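Side-chain contacts in photosystem II assembly protein Ycf48 (Thermosynechococcus elongatus, PDB 5OJ5), which probably assists early photosystem II assembly and replacement of photodamaged D1, and binds the C-terminal extension of the D1 precursor: residues His68-Gly73 / Val105-Asn110; Trp113-Gly116 / Ile120-His123; Ser154-Thr159 / Leu188-Ser193; Ala163-Lys168 / Trp174-Gln179; Tyr206-Pro211 / Glu217-Thr222. One frame throughout, in Å; residues are numbered along the deposited sequence. Where two conformers were deposited one is given.

Contact 1: residues His68-Gly73 / Val105-Asn110; sequences HGWLVG and VSFQGN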
# COMPACT_ATOMS: atom_id res chain seq x y z
N HIS A 68 5.24 -13.36 -12.58
CA HIS A 68 4.88 -12.31 -13.52
C HIS A 68 4.10 -11.23 -12.78
O HIS A 68 3.06 -11.51 -12.19
CB HIS A 68 4.01 -12.92 -14.62
CG HIS A 68 3.73 -12.00 -15.77
ND1 HIS A 68 2.75 -12.27 -16.71
CD2 HIS A 68 4.34 -10.86 -16.17
CE1 HIS A 68 2.76 -11.33 -17.64
NE2 HIS A 68 3.70 -10.45 -17.32
N GLY A 69 4.63 -10.01 -12.80
CA GLY A 69 3.98 -8.92 -12.10
C GLY A 69 4.32 -7.58 -12.69
O GLY A 69 5.12 -7.46 -13.63
N TRP A 70 3.69 -6.55 -12.13
CA TRP A 70 3.74 -5.18 -12.61
C TRP A 70 3.88 -4.22 -11.45
O TRP A 70 3.30 -4.44 -10.37
CB TRP A 70 2.45 -4.84 -13.41
CG TRP A 70 2.35 -5.57 -14.72
CD1 TRP A 70 1.88 -6.82 -14.92
CD2 TRP A 70 2.76 -5.07 -15.99
NE1 TRP A 70 2.00 -7.16 -16.26
CE2 TRP A 70 2.50 -6.08 -16.93
CE3 TRP A 70 3.29 -3.86 -16.42
CZ2 TRP A 70 2.76 -5.92 -18.31
CZ3 TRP A 70 3.51 -3.71 -17.80
CH2 TRP A 70 3.24 -4.72 -18.70
N LEU A 71 4.58 -3.12 -11.69
CA LEU A 71 4.63 -2.02 -10.75
C LEU A 71 4.33 -0.72 -11.49
O LEU A 71 4.50 -0.62 -12.72
CB LEU A 71 5.94 -1.97 -9.98
CG LEU A 71 7.26 -1.76 -10.74
CD1 LEU A 71 7.44 -0.29 -11.18
CD2 LEU A 71 8.45 -2.21 -9.90
N VAL A 72 3.86 0.27 -10.72
CA VAL A 72 3.43 1.53 -11.29
C VAL A 72 3.88 2.67 -10.37
O VAL A 72 4.06 2.48 -9.16
CB VAL A 72 1.90 1.62 -11.51
CG1 VAL A 72 1.43 0.53 -12.44
CG2 VAL A 72 1.13 1.57 -10.18
N GLY A 73 3.97 3.88 -10.94
CA GLY A 73 4.25 5.04 -10.11
C GLY A 73 4.10 6.34 -10.83
O GLY A 73 3.31 6.49 -11.77
N VAL A 105 -2.29 -0.45 -8.82
CA VAL A 105 -2.37 -1.50 -9.82
C VAL A 105 -2.86 -2.76 -9.12
O VAL A 105 -2.46 -3.05 -7.98
CB VAL A 105 -1.02 -1.75 -10.53
CG1 VAL A 105 0.12 -2.10 -9.54
CG2 VAL A 105 -1.13 -2.81 -11.63
N SER A 106 -3.74 -3.51 -9.79
CA SER A 106 -4.27 -4.73 -9.18
C SER A 106 -4.59 -5.74 -10.25
O SER A 106 -5.35 -5.44 -11.18
CB SER A 106 -5.53 -4.38 -8.39
OG SER A 106 -6.11 -5.53 -7.80
N PHE A 107 -4.07 -6.95 -10.08
CA PHE A 107 -4.38 -8.09 -10.94
C PHE A 107 -5.13 -9.15 -10.14
O PHE A 107 -4.90 -9.36 -8.95
CB PHE A 107 -3.09 -8.73 -11.48
CG PHE A 107 -2.54 -8.00 -12.67
CD1 PHE A 107 -2.84 -8.43 -13.97
CD2 PHE A 107 -1.75 -6.84 -12.53
CE1 PHE A 107 -2.38 -7.77 -15.08
CE2 PHE A 107 -1.28 -6.16 -13.68
CZ PHE A 107 -1.61 -6.63 -14.94
N GLN A 108 -6.00 -9.85 -10.86
CA GLN A 108 -6.55 -11.13 -10.40
C GLN A 108 -6.35 -12.06 -11.60
O GLN A 108 -7.05 -11.93 -12.62
CB GLN A 108 -8.01 -11.00 -10.00
CG GLN A 108 -8.62 -12.33 -9.56
CD GLN A 108 -7.80 -13.00 -8.49
OE1 GLN A 108 -7.40 -14.18 -8.65
NE2 GLN A 108 -7.57 -12.32 -7.41
N GLY A 109 -5.35 -12.90 -11.53
CA GLY A 109 -4.93 -13.64 -12.73
C GLY A 109 -4.51 -12.66 -13.81
O GLY A 109 -3.87 -11.64 -13.55
N ASN A 110 -4.88 -12.95 -15.06
CA ASN A 110 -4.47 -12.11 -16.19
C ASN A 110 -5.26 -10.82 -16.31
O ASN A 110 -4.94 -10.01 -17.19
CB ASN A 110 -4.52 -12.88 -17.51
CG ASN A 110 -3.13 -13.43 -17.95
OD1 ASN A 110 -2.11 -13.22 -17.32
ND2 ASN A 110 -3.12 -14.08 -19.08
O HOH W 1 0.54 -13.84 -17.55

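Contact 2: residues Trp113-Gly116 / Ile120-His123; sequences WIVG and IMLH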
# COMPACT_ATOMS: atom_id res chain seq x y z
N TRP A 113 -5.77 -3.93 -13.66
CA TRP A 113 -6.30 -2.58 -13.67
C TRP A 113 -5.26 -1.63 -13.10
O TRP A 113 -4.56 -1.99 -12.14
CB TRP A 113 -7.54 -2.48 -12.77
CG TRP A 113 -8.62 -3.47 -13.04
CD1 TRP A 113 -8.64 -4.78 -12.68
CD2 TRP A 113 -9.85 -3.22 -13.71
NE1 TRP A 113 -9.82 -5.37 -13.08
CE2 TRP A 113 -10.58 -4.44 -13.71
CE3 TRP A 113 -10.43 -2.08 -14.28
CZ2 TRP A 113 -11.87 -4.54 -14.27
CZ3 TRP A 113 -11.70 -2.18 -14.85
CH2 TRP A 113 -12.39 -3.40 -14.83
N ILE A 114 -5.17 -0.44 -13.67
CA ILE A 114 -4.34 0.65 -13.12
C ILE A 114 -5.23 1.88 -13.04
O ILE A 114 -5.98 2.16 -13.98
CB ILE A 114 -3.14 0.96 -14.04
CG1 ILE A 114 -2.20 -0.26 -14.12
CG2 ILE A 114 -2.38 2.19 -13.54
CD1 ILE A 114 -1.19 -0.15 -15.26
N VAL A 115 -5.12 2.64 -11.94
CA VAL A 115 -5.77 3.94 -11.89
C VAL A 115 -4.80 4.99 -11.42
O VAL A 115 -3.81 4.72 -10.73
CB VAL A 115 -7.05 3.95 -11.03
CG1 VAL A 115 -8.08 3.01 -11.60
CG2 VAL A 115 -6.75 3.61 -9.55
N GLY A 116 -5.12 6.24 -11.76
CA GLY A 116 -4.27 7.33 -11.38
C GLY A 116 -4.94 8.67 -11.50
O GLY A 116 -6.14 8.79 -11.79
N ILE A 120 -7.43 8.59 -14.70
CA ILE A 120 -7.10 7.64 -15.75
C ILE A 120 -7.36 6.26 -15.18
O ILE A 120 -7.11 5.98 -14.00
CB ILE A 120 -5.64 7.80 -16.24
CG1 ILE A 120 -5.33 6.86 -17.41
CG2 ILE A 120 -4.63 7.66 -15.09
CD1 ILE A 120 -4.11 7.26 -18.20
N MET A 121 -7.82 5.38 -16.08
CA MET A 121 -8.01 3.97 -15.79
C MET A 121 -7.54 3.17 -17.00
O MET A 121 -7.97 3.43 -18.12
CB MET A 121 -9.47 3.66 -15.47
CG MET A 121 -9.74 2.17 -15.25
SD MET A 121 -11.42 1.80 -14.76
CE MET A 121 -11.43 2.48 -13.12
N LEU A 122 -6.70 2.18 -16.73
CA LEU A 122 -6.21 1.25 -17.74
C LEU A 122 -6.61 -0.16 -17.33
O LEU A 122 -6.71 -0.50 -16.14
CB LEU A 122 -4.70 1.31 -17.82
CG LEU A 122 -4.09 2.70 -18.05
CD1 LEU A 122 -2.58 2.65 -17.97
CD2 LEU A 122 -4.54 3.30 -19.35
N HIS A 123 -6.82 -1.01 -18.34
CA HIS A 123 -7.31 -2.35 -18.13
C HIS A 123 -6.63 -3.30 -19.10
O HIS A 123 -6.40 -2.97 -20.27
CB HIS A 123 -8.84 -2.34 -18.32
CG HIS A 123 -9.52 -3.67 -18.16
ND1 HIS A 123 -10.22 -4.26 -19.18
CD2 HIS A 123 -9.66 -4.48 -17.09
CE1 HIS A 123 -10.76 -5.39 -18.75
NE2 HIS A 123 -10.42 -5.56 -17.49

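Contact 3: residues Ser154-Thr159 / Leu188-Ser193; sequences SAEMIT and LNRSPS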
# COMPACT_ATOMS: atom_id res chain seq x y z
N SER A 154 -14.98 -8.05 -12.68
CA SER A 154 -15.40 -7.23 -11.55
C SER A 154 -14.21 -6.52 -10.92
O SER A 154 -13.10 -7.05 -10.85
CB SER A 154 -16.08 -8.11 -10.51
OG SER A 154 -17.40 -8.52 -10.91
N ALA A 155 -14.48 -5.31 -10.42
CA ALA A 155 -13.44 -4.55 -9.72
C ALA A 155 -14.14 -3.51 -8.85
O ALA A 155 -15.28 -3.13 -9.09
CB ALA A 155 -12.50 -3.86 -10.69
N GLU A 156 -13.42 -3.04 -7.83
CA GLU A 156 -13.87 -1.92 -7.02
C GLU A 156 -12.85 -0.82 -7.04
O GLU A 156 -11.66 -1.06 -7.08
CB GLU A 156 -14.16 -2.34 -5.65
CG GLU A 156 -13.23 -3.06 -4.91
CD GLU A 156 -13.91 -3.72 -3.71
OE1 GLU A 156 -13.31 -3.69 -2.63
OE2 GLU A 156 -15.06 -4.25 -3.79
N MET A 157 -13.36 0.41 -7.03
CA MET A 157 -12.54 1.61 -7.11
C MET A 157 -12.93 2.58 -6.00
O MET A 157 -14.11 2.76 -5.70
CB MET A 157 -12.79 2.27 -8.50
CG MET A 157 -12.03 3.60 -8.64
SD MET A 157 -12.03 4.33 -10.25
CE MET A 157 -13.80 4.45 -10.60
N ILE A 158 -11.93 3.21 -5.41
CA ILE A 158 -12.16 4.26 -4.41
C ILE A 158 -11.45 5.51 -4.89
O ILE A 158 -10.28 5.45 -5.32
CB ILE A 158 -11.66 3.85 -3.01
CG1 ILE A 158 -12.36 2.54 -2.63
CG2 ILE A 158 -12.00 4.95 -1.99
CD1 ILE A 158 -12.24 2.16 -1.16
N THR A 159 -12.14 6.66 -4.79
CA THR A 159 -11.51 7.92 -5.15
C THR A 159 -10.74 8.51 -3.99
O THR A 159 -10.84 8.05 -2.85
CB THR A 159 -12.51 8.94 -5.69
OG1 THR A 159 -13.26 9.47 -4.60
CG2 THR A 159 -13.43 8.34 -6.77
N LEU A 188 -5.19 4.83 3.06
CA LEU A 188 -6.32 3.95 2.81
C LEU A 188 -5.80 2.53 2.76
O LEU A 188 -4.84 2.27 2.04
CB LEU A 188 -6.95 4.33 1.46
CG LEU A 188 -8.08 3.45 0.95
CD1 LEU A 188 -9.30 3.50 1.85
CD2 LEU A 188 -8.46 3.85 -0.47
N ASN A 189 -6.45 1.61 3.46
CA ASN A 189 -6.06 0.19 3.40
C ASN A 189 -7.31 -0.66 3.38
O ASN A 189 -8.38 -0.26 3.86
CB ASN A 189 -5.13 -0.20 4.55
CG ASN A 189 -3.69 0.05 4.20
OD1 ASN A 189 -3.21 -0.44 3.17
ND2 ASN A 189 -2.99 0.84 4.99
N ARG A 190 -7.17 -1.87 2.84
CA ARG A 190 -8.25 -2.81 2.60
C ARG A 190 -8.03 -4.10 3.39
O ARG A 190 -6.89 -4.55 3.54
CB ARG A 190 -8.30 -3.13 1.09
CG ARG A 190 -9.53 -3.93 0.69
CD ARG A 190 -9.47 -4.24 -0.80
NE ARG A 190 -10.74 -4.70 -1.34
CZ ARG A 190 -11.12 -5.98 -1.38
NH1 ARG A 190 -10.34 -6.94 -0.89
NH2 ARG A 190 -12.31 -6.28 -1.89
N SER A 191 -9.11 -4.70 3.88
CA SER A 191 -9.03 -5.99 4.56
C SER A 191 -9.32 -7.13 3.57
O SER A 191 -9.89 -6.93 2.49
CB SER A 191 -10.00 -6.04 5.72
OG SER A 191 -11.27 -6.44 5.25
N PRO A 192 -9.08 -8.38 3.97
CA PRO A 192 -9.40 -9.54 3.10
C PRO A 192 -10.86 -9.66 2.77
O PRO A 192 -11.20 -10.24 1.73
CB PRO A 192 -8.92 -10.75 3.90
CG PRO A 192 -7.79 -10.22 4.71
CD PRO A 192 -8.22 -8.75 5.09
N SER A 193 -11.73 -9.17 3.61
CA SER A 193 -13.14 -9.26 3.33
C SER A 193 -13.70 -8.00 2.73
O SER A 193 -14.93 -7.83 2.66
CB SER A 193 -13.89 -9.67 4.55
OG SER A 193 -13.50 -8.79 5.55

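Contact 4: residues Ala163-Lys168 / Trp174-Gln179; sequences AIYRTK and WQALVQ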
# COMPACT_ATOMS: atom_id res chain seq x y z
N ALA A 163 -15.17 8.22 -2.40
CA ALA A 163 -16.32 7.67 -3.12
C ALA A 163 -15.95 6.27 -3.61
O ALA A 163 -14.81 6.03 -4.01
CB ALA A 163 -16.69 8.59 -4.29
N ILE A 164 -16.89 5.33 -3.48
CA ILE A 164 -16.63 3.92 -3.73
C ILE A 164 -17.57 3.44 -4.83
O ILE A 164 -18.78 3.65 -4.74
CB ILE A 164 -16.83 3.07 -2.46
CG1 ILE A 164 -15.99 3.60 -1.31
CG2 ILE A 164 -16.55 1.59 -2.77
CD1 ILE A 164 -16.14 2.80 -0.01
N TYR A 165 -17.01 2.79 -5.84
CA TYR A 165 -17.74 2.28 -7.00
C TYR A 165 -17.34 0.83 -7.27
O TYR A 165 -16.22 0.42 -6.99
CB TYR A 165 -17.41 3.09 -8.24
CG TYR A 165 -17.84 4.51 -8.10
CD1 TYR A 165 -19.07 4.94 -8.57
CD2 TYR A 165 -17.00 5.44 -7.45
CE1 TYR A 165 -19.48 6.25 -8.36
CE2 TYR A 165 -17.38 6.73 -7.26
CZ TYR A 165 -18.64 7.12 -7.71
OH TYR A 165 -19.00 8.41 -7.51
N ARG A 166 -18.26 0.09 -7.88
CA ARG A 166 -17.96 -1.27 -8.31
C ARG A 166 -18.43 -1.47 -9.74
O ARG A 166 -19.47 -0.95 -10.15
CB ARG A 166 -18.65 -2.30 -7.38
CG ARG A 166 -18.25 -3.77 -7.54
CD ARG A 166 -18.99 -4.68 -6.52
NE ARG A 166 -18.40 -4.62 -5.17
CZ ARG A 166 -19.08 -4.39 -4.06
NH1 ARG A 166 -20.39 -4.16 -4.13
NH2 ARG A 166 -18.46 -4.36 -2.88
N THR A 167 -17.67 -2.22 -10.52
CA THR A 167 -18.08 -2.70 -11.83
C THR A 167 -18.16 -4.21 -11.79
O THR A 167 -17.37 -4.88 -11.09
CB THR A 167 -17.10 -2.25 -12.96
OG1 THR A 167 -17.65 -2.58 -14.24
CG2 THR A 167 -15.73 -2.89 -12.84
N LYS A 168 -19.07 -4.73 -12.60
CA LYS A 168 -19.18 -6.17 -12.84
C LYS A 168 -19.03 -6.48 -14.32
O LYS A 168 -19.18 -7.64 -14.70
CB LYS A 168 -20.51 -6.68 -12.32
CG LYS A 168 -20.67 -6.52 -10.84
CD LYS A 168 -22.09 -6.95 -10.40
CE LYS A 168 -22.33 -6.78 -8.93
NZ LYS A 168 -23.74 -7.14 -8.59
N TRP A 174 -20.47 1.41 -13.78
CA TRP A 174 -20.04 1.48 -12.40
C TRP A 174 -21.25 1.79 -11.55
O TRP A 174 -22.04 2.68 -11.86
CB TRP A 174 -18.97 2.56 -12.23
CG TRP A 174 -17.72 2.21 -12.96
CD1 TRP A 174 -17.46 2.41 -14.29
CD2 TRP A 174 -16.59 1.49 -12.43
NE1 TRP A 174 -16.22 1.91 -14.61
CE2 TRP A 174 -15.67 1.32 -13.50
CE3 TRP A 174 -16.26 0.97 -11.17
CZ2 TRP A 174 -14.46 0.67 -13.34
CZ3 TRP A 174 -15.04 0.32 -11.00
CH2 TRP A 174 -14.13 0.19 -12.10
N GLN A 175 -21.40 1.05 -10.47
CA GLN A 175 -22.44 1.31 -9.48
C GLN A 175 -21.80 2.04 -8.31
O GLN A 175 -20.76 1.62 -7.80
CB GLN A 175 -23.02 -0.02 -8.99
CG GLN A 175 -23.82 0.05 -7.65
CD GLN A 175 -24.20 -1.34 -7.15
OE1 GLN A 175 -23.81 -2.34 -7.76
NE2 GLN A 175 -24.89 -1.42 -6.01
N ALA A 176 -22.42 3.12 -7.89
CA ALA A 176 -21.98 3.86 -6.73
C ALA A 176 -22.39 3.13 -5.47
O ALA A 176 -23.57 2.82 -5.26
CB ALA A 176 -22.59 5.26 -6.78
N LEU A 177 -21.43 2.81 -4.64
CA LEU A 177 -21.68 2.24 -3.33
C LEU A 177 -21.65 3.30 -2.25
O LEU A 177 -22.47 3.24 -1.33
CB LEU A 177 -20.66 1.16 -2.99
CG LEU A 177 -20.54 0.05 -4.01
CD1 LEU A 177 -19.50 -0.93 -3.53
CD2 LEU A 177 -21.85 -0.60 -4.29
N VAL A 178 -20.74 4.27 -2.38
CA VAL A 178 -20.66 5.39 -1.45
C VAL A 178 -20.43 6.64 -2.28
O VAL A 178 -19.45 6.71 -3.02
CB VAL A 178 -19.51 5.24 -0.42
CG1 VAL A 178 -19.35 6.51 0.42
CG2 VAL A 178 -19.74 4.02 0.46
N GLN A 179 -21.33 7.63 -2.14
CA GLN A 179 -21.17 8.92 -2.81
C GLN A 179 -20.94 10.05 -1.84
O GLN A 179 -20.70 11.18 -2.27
CB GLN A 179 -22.43 9.25 -3.61
CG GLN A 179 -22.63 8.28 -4.73
CD GLN A 179 -23.75 8.68 -5.66
OE1 GLN A 179 -23.58 9.56 -6.48
NE2 GLN A 179 -24.87 7.99 -5.56
O HOH W 2 -21.31 9.48 -7.94
O HOH W 3 -22.16 -3.88 -6.40

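Contact 5: residues Tyr206-Pro211 / Glu217-Thr222; sequences YSTWEP and EPHNRT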
# COMPACT_ATOMS: atom_id res chain seq x y z
N TYR A 206 -10.25 8.74 11.98
CA TYR A 206 -10.25 7.77 10.90
C TYR A 206 -11.68 7.38 10.61
O TYR A 206 -12.59 7.67 11.39
CB TYR A 206 -9.36 6.57 11.21
CG TYR A 206 -9.84 5.66 12.31
CD1 TYR A 206 -10.52 4.45 12.03
CD2 TYR A 206 -9.57 5.93 13.66
CE1 TYR A 206 -10.94 3.60 13.02
CE2 TYR A 206 -10.00 5.06 14.66
CZ TYR A 206 -10.67 3.90 14.33
OH TYR A 206 -11.07 3.06 15.35
N SER A 207 -11.85 6.71 9.49
CA SER A 207 -13.16 6.25 9.06
C SER A 207 -13.06 4.81 8.57
O SER A 207 -12.03 4.40 8.04
CB SER A 207 -13.75 7.11 7.96
OG SER A 207 -13.84 8.47 8.41
N THR A 208 -14.14 4.06 8.73
CA THR A 208 -14.22 2.69 8.22
C THR A 208 -15.44 2.52 7.32
O THR A 208 -16.45 3.21 7.47
CB THR A 208 -14.25 1.66 9.36
OG1 THR A 208 -15.38 1.93 10.21
CG2 THR A 208 -12.98 1.68 10.20
N TRP A 209 -15.34 1.55 6.42
CA TRP A 209 -16.47 1.20 5.57
C TRP A 209 -16.45 -0.29 5.33
O TRP A 209 -15.39 -0.87 5.14
CB TRP A 209 -16.41 1.94 4.22
CG TRP A 209 -17.55 1.54 3.31
CD1 TRP A 209 -18.80 2.05 3.31
CD2 TRP A 209 -17.52 0.51 2.30
NE1 TRP A 209 -19.56 1.41 2.33
CE2 TRP A 209 -18.78 0.49 1.70
CE3 TRP A 209 -16.54 -0.36 1.85
CZ2 TRP A 209 -19.10 -0.40 0.66
CZ3 TRP A 209 -16.85 -1.24 0.82
CH2 TRP A 209 -18.11 -1.23 0.24
N GLU A 210 -17.63 -0.90 5.29
CA GLU A 210 -17.74 -2.28 4.85
C GLU A 210 -18.94 -2.40 3.95
O GLU A 210 -19.89 -1.62 4.05
CB GLU A 210 -17.86 -3.29 5.99
CG GLU A 210 -19.01 -3.09 6.85
CD GLU A 210 -19.03 -4.19 7.90
OE1 GLU A 210 -19.20 -5.39 7.55
OE2 GLU A 210 -18.84 -3.85 9.07
N PRO A 211 -18.95 -3.42 3.07
CA PRO A 211 -20.07 -3.62 2.15
C PRO A 211 -21.37 -3.62 2.90
O PRO A 211 -21.49 -4.20 3.99
CB PRO A 211 -19.77 -5.00 1.56
CG PRO A 211 -18.29 -5.04 1.53
CD PRO A 211 -17.81 -4.28 2.75
N GLU A 217 -18.02 5.42 8.27
CA GLU A 217 -18.29 5.66 9.69
C GLU A 217 -17.06 6.30 10.32
O GLU A 217 -16.00 5.66 10.33
CB GLU A 217 -18.57 4.32 10.37
CG GLU A 217 -18.80 4.40 11.86
CD GLU A 217 -19.46 3.14 12.39
OE1 GLU A 217 -20.10 3.22 13.46
OE2 GLU A 217 -19.33 2.07 11.75
N PRO A 218 -17.15 7.52 10.85
CA PRO A 218 -15.99 8.15 11.50
C PRO A 218 -15.79 7.62 12.90
O PRO A 218 -16.74 7.23 13.60
CB PRO A 218 -16.38 9.63 11.53
CG PRO A 218 -17.88 9.62 11.63
CD PRO A 218 -18.32 8.43 10.82
N HIS A 219 -14.54 7.63 13.32
CA HIS A 219 -14.11 7.18 14.65
C HIS A 219 -13.07 8.17 15.16
O HIS A 219 -12.14 8.52 14.43
CB HIS A 219 -13.46 5.80 14.58
CG HIS A 219 -14.31 4.76 13.98
ND1 HIS A 219 -15.25 4.06 14.69
CD2 HIS A 219 -14.39 4.33 12.70
CE1 HIS A 219 -15.85 3.21 13.86
NE2 HIS A 219 -15.31 3.34 12.66
N ASN A 220 -13.21 8.69 16.38
CA ASN A 220 -12.15 9.59 16.85
C ASN A 220 -10.86 8.80 17.10
O ASN A 220 -10.86 7.60 17.40
CB ASN A 220 -12.52 10.36 18.13
CG ASN A 220 -11.75 11.71 18.27
OD1 ASN A 220 -10.88 12.08 17.44
ND2 ASN A 220 -12.12 12.47 19.32
N ARG A 221 -9.75 9.49 16.95
CA ARG A 221 -8.44 8.94 17.28
C ARG A 221 -8.34 8.73 18.80
O ARG A 221 -9.11 9.28 19.59
CB ARG A 221 -7.30 9.79 16.73
CG ARG A 221 -7.01 11.07 17.49
CD ARG A 221 -5.89 11.77 16.82
NE ARG A 221 -5.39 12.92 17.57
CZ ARG A 221 -5.92 14.14 17.53
NH1 ARG A 221 -7.01 14.38 16.81
NH2 ARG A 221 -5.37 15.11 18.27
N THR A 222 -7.38 7.92 19.21
CA THR A 222 -7.26 7.51 20.59
C THR A 222 -5.92 7.92 21.18
O THR A 222 -5.57 7.49 22.30
CB THR A 222 -7.55 6.02 20.75
OG1 THR A 222 -6.75 5.30 19.82
CG2 THR A 222 -9.04 5.73 20.45
O HOH W 4 -17.53 0.60 9.23

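Contact 1: residues His68-Gly73 / Val105-Asn110
V105 pushes its side chain at V72 and at the backbone of W70, while F107, two residues further along the same strand, lays its ring beside the indole of W70. At the valine pair, both methyls of V72 come within van der Waals distance: CG1 sits 3.9 Å from V105 CB, and CG2 lies as close to V105 CG1. V105 holds that CG1 between its own backbone N and carbonyl carbon (chi1 57°), which also brings it 4.0 Å from W70 O. Strands 69-73 and 101-108 belong to successive four-stranded blades of a seven-bladed beta-propeller; their segments run nearly antiparallel, 7.7 Å apart at the axes, too far for backbone pairing, so side chains fill the gap. The five-membered ring of W70 and the F107 ring are 16° from parallel but offset, one lying mostly beside the other. The CE2-CZ side of F107 meets a single indole atom, W70 CD1, each at 3.5 Å. The indole is pinned from elsewhere, NE1 bonded to the G127 carbonyl and the ring meeting W131 edge-to-face. At the H68 end, where no direct contact is made, a water joins H68 ND1 to N110 OD1.

Contact 2: residues Trp113-Gly116 / Ile120-His123
I114 and L122 face each other as a hydrogen-bonded antiparallel pair, with L122 N giving a nearly straight bond to I114 O (2.8 Å, 169°) and I114 N returning one to L122 O. Two residues along, G116 N donates to I120 O over 3.0 Å. Its return bond, from I120 N to G116 O, is longer at 3.2 Å, and the donor stands well above the carbonyl plane. I120 CG2 rests on the glycine backbone, 3.7 Å from G116 CA. On the face shared by I114 and L122 the two side chains meet at CB and again at their CD1 methyls. The other face carries W113, V115, M121 and H123. There H123 brings CD2 over the centre of the six-membered ring of W113, 3.5 Å from CE2, with the ring planes inclined at 46°. M121 approaches the same indole at its edge: SD is 4.0 Å from CZ3, a Met-aromatic contact. The M121 chain is extended as far as SD and then bends (chi3 -70°), which turns CE back to V115 CG1 at 3.7 Å. This is the central hairpin of a propeller blade, and L122 also packs on an apolar side chain of the bound peptide. E111 holds H123 NE2 by a hydrogen bond while the adjacent CD2 presses on the indole face, which probably limits the rotation of the imidazole.

Contact 3: residues Ser154-Thr159 / Leu188-Ser193
E156 and R190 reach for each other from opposite directions and close a salt bridge on a single oxygen. R190 presents its side, NE and NH2 together, and both nitrogens bond to E156 OE1, at 3.0 Å and 2.9 Å. The oxygen lies in the guanidinium plane, 1° out of it, but the carboxylate is turned 61° against that plane. NE meets OE1 on its anti side and somewhat out of plane, whereas NH2 comes at it from above the carboxylate, both from the same face. R190 is stretched from CG to NE, with CG anti to the backbone N (chi1 -170°), and this straight arm spans the gap. The second touch is apolar: L188 CD2 packs against the branch of I158, 4.0 Å from CG2. The strands 154-159 and 187-190 belong to successive blades of the beta-propeller, and even their nearest CA atoms, those of I158 and L188, are 9.3 Å apart, so side chains alone link them here. Further out, Y196 OH, from the strand next to 187-190, is hydrogen-bonded to E156 OE1 and to R190 NE, whose single N-H is shared between those two oxygens. It thus braces acid and base at once, and its side chain also touches I158 and L188. The other carboxylate oxygen of E156 has a long, weak ion pair with R166, and K148 touches both partners of the bridge.

Contact 4: residues Ala163-Lys168 / Trp174-Gln179
I164 O takes two backbone N-H groups at once, from L177 at 2.8 Å and from V178 at 3.1 Å, in a classic beta bulge: two residues of one strand, L177 and V178, stand opposite the single residue I164. The strand kinks at L177, and the register slips by one before Y165 pairs with A176. Beyond the bulge the ladder is regular, R166 and Q175 exchanging two bonds. The L177 side chain is used as well. Its CD1 comes 3.4 Å from R166 NH1, over one face of the guanidinium, off its centre, where the arginine has bent back at chi3 (-78°). At the edge of that same group, NH1 donates to a water that in turn donates to Q175 OE1. The Y165 ring meets A176, CE1 3.6 Å from A176 CB, and a second water links its OH to Q179 OE1. Toward the other end, T167 sits on the indole of W174: CB is 3.6 Å from the centroid of the six-membered ring and only 4° off the ring normal, a CH-pi contact, and CG2 is 3.5 Å from CH2. T167 OG1 is hydrogen-bonded to N173 O and to N-H groups of G171 and D169 in the connecting turn. This hairpin forms the outer half of its blade: strand 164-167 pairs inward with 154-159, while I164, L177 and V178 pack on W209 of strand 205-209 in the next blade.

Contact 5: residues Tyr206-Pro211 / Glu217-Thr222
H219 can be followed outward from its CB, which sits over one face of the Y206 ring, 3.6 Å from the centroid in a CH-pi contact and 3.4 Å from CZ. CG continues across the same ring, near CE1 and CZ. CD2 comes 3.5 Å from Y206 CE1, so the imidazole runs off the tyrosine's rim, its plane only 22° from parallel but with little overlap. At the tip, NE2 makes a 2.8 Å hydrogen bond with T208 OG1, which meets the imidazole at its edge, near the ring plane. T208 keeps OG1 between its backbone N and carbonyl carbon (chi1 58°), turned to the histidine and to a water that also reaches E217 OE2 weakly. Beneath these side chains the backbones form a hairpin: H219 N donates to Y206 O over 2.7 Å, and E217 N to T208 O over 2.8 Å. All of this falls in the Arg-rich patch, where R221 is fastened to the carbonyls of S204 and S224. Strand 217-220 is the outermost of its blade; strand 205-209 pairs on its other side with 196-199, and Y206 reaches on to L227 and M230 of strand 227-232.

How the contacts relate
Contacts 1 and 3 join successive blades without backbone hydrogen bonds between their segments, whereas contacts 2, 4 and 5 are hairpins zipped by backbone bonds within a blade. Contacts 1 and 2 are buried and mostly apolar or aromatic; contact 3, nearest the chain's centre, adds a salt bridge, and contacts 4 and 5, lying further out, have more polar side chains and water bridges, of which contact 1 has one at its edge. Contacts 1 and 2 share a blade, since strands 101-108 and 111-117 are neighbours, and so do 3 and 4 through 154-159 and 164-167. Across blades, M121 of contact 2 packs on M157 of contact 3 and W174 of contact 4, and W209 ties contact 5 to contact 4.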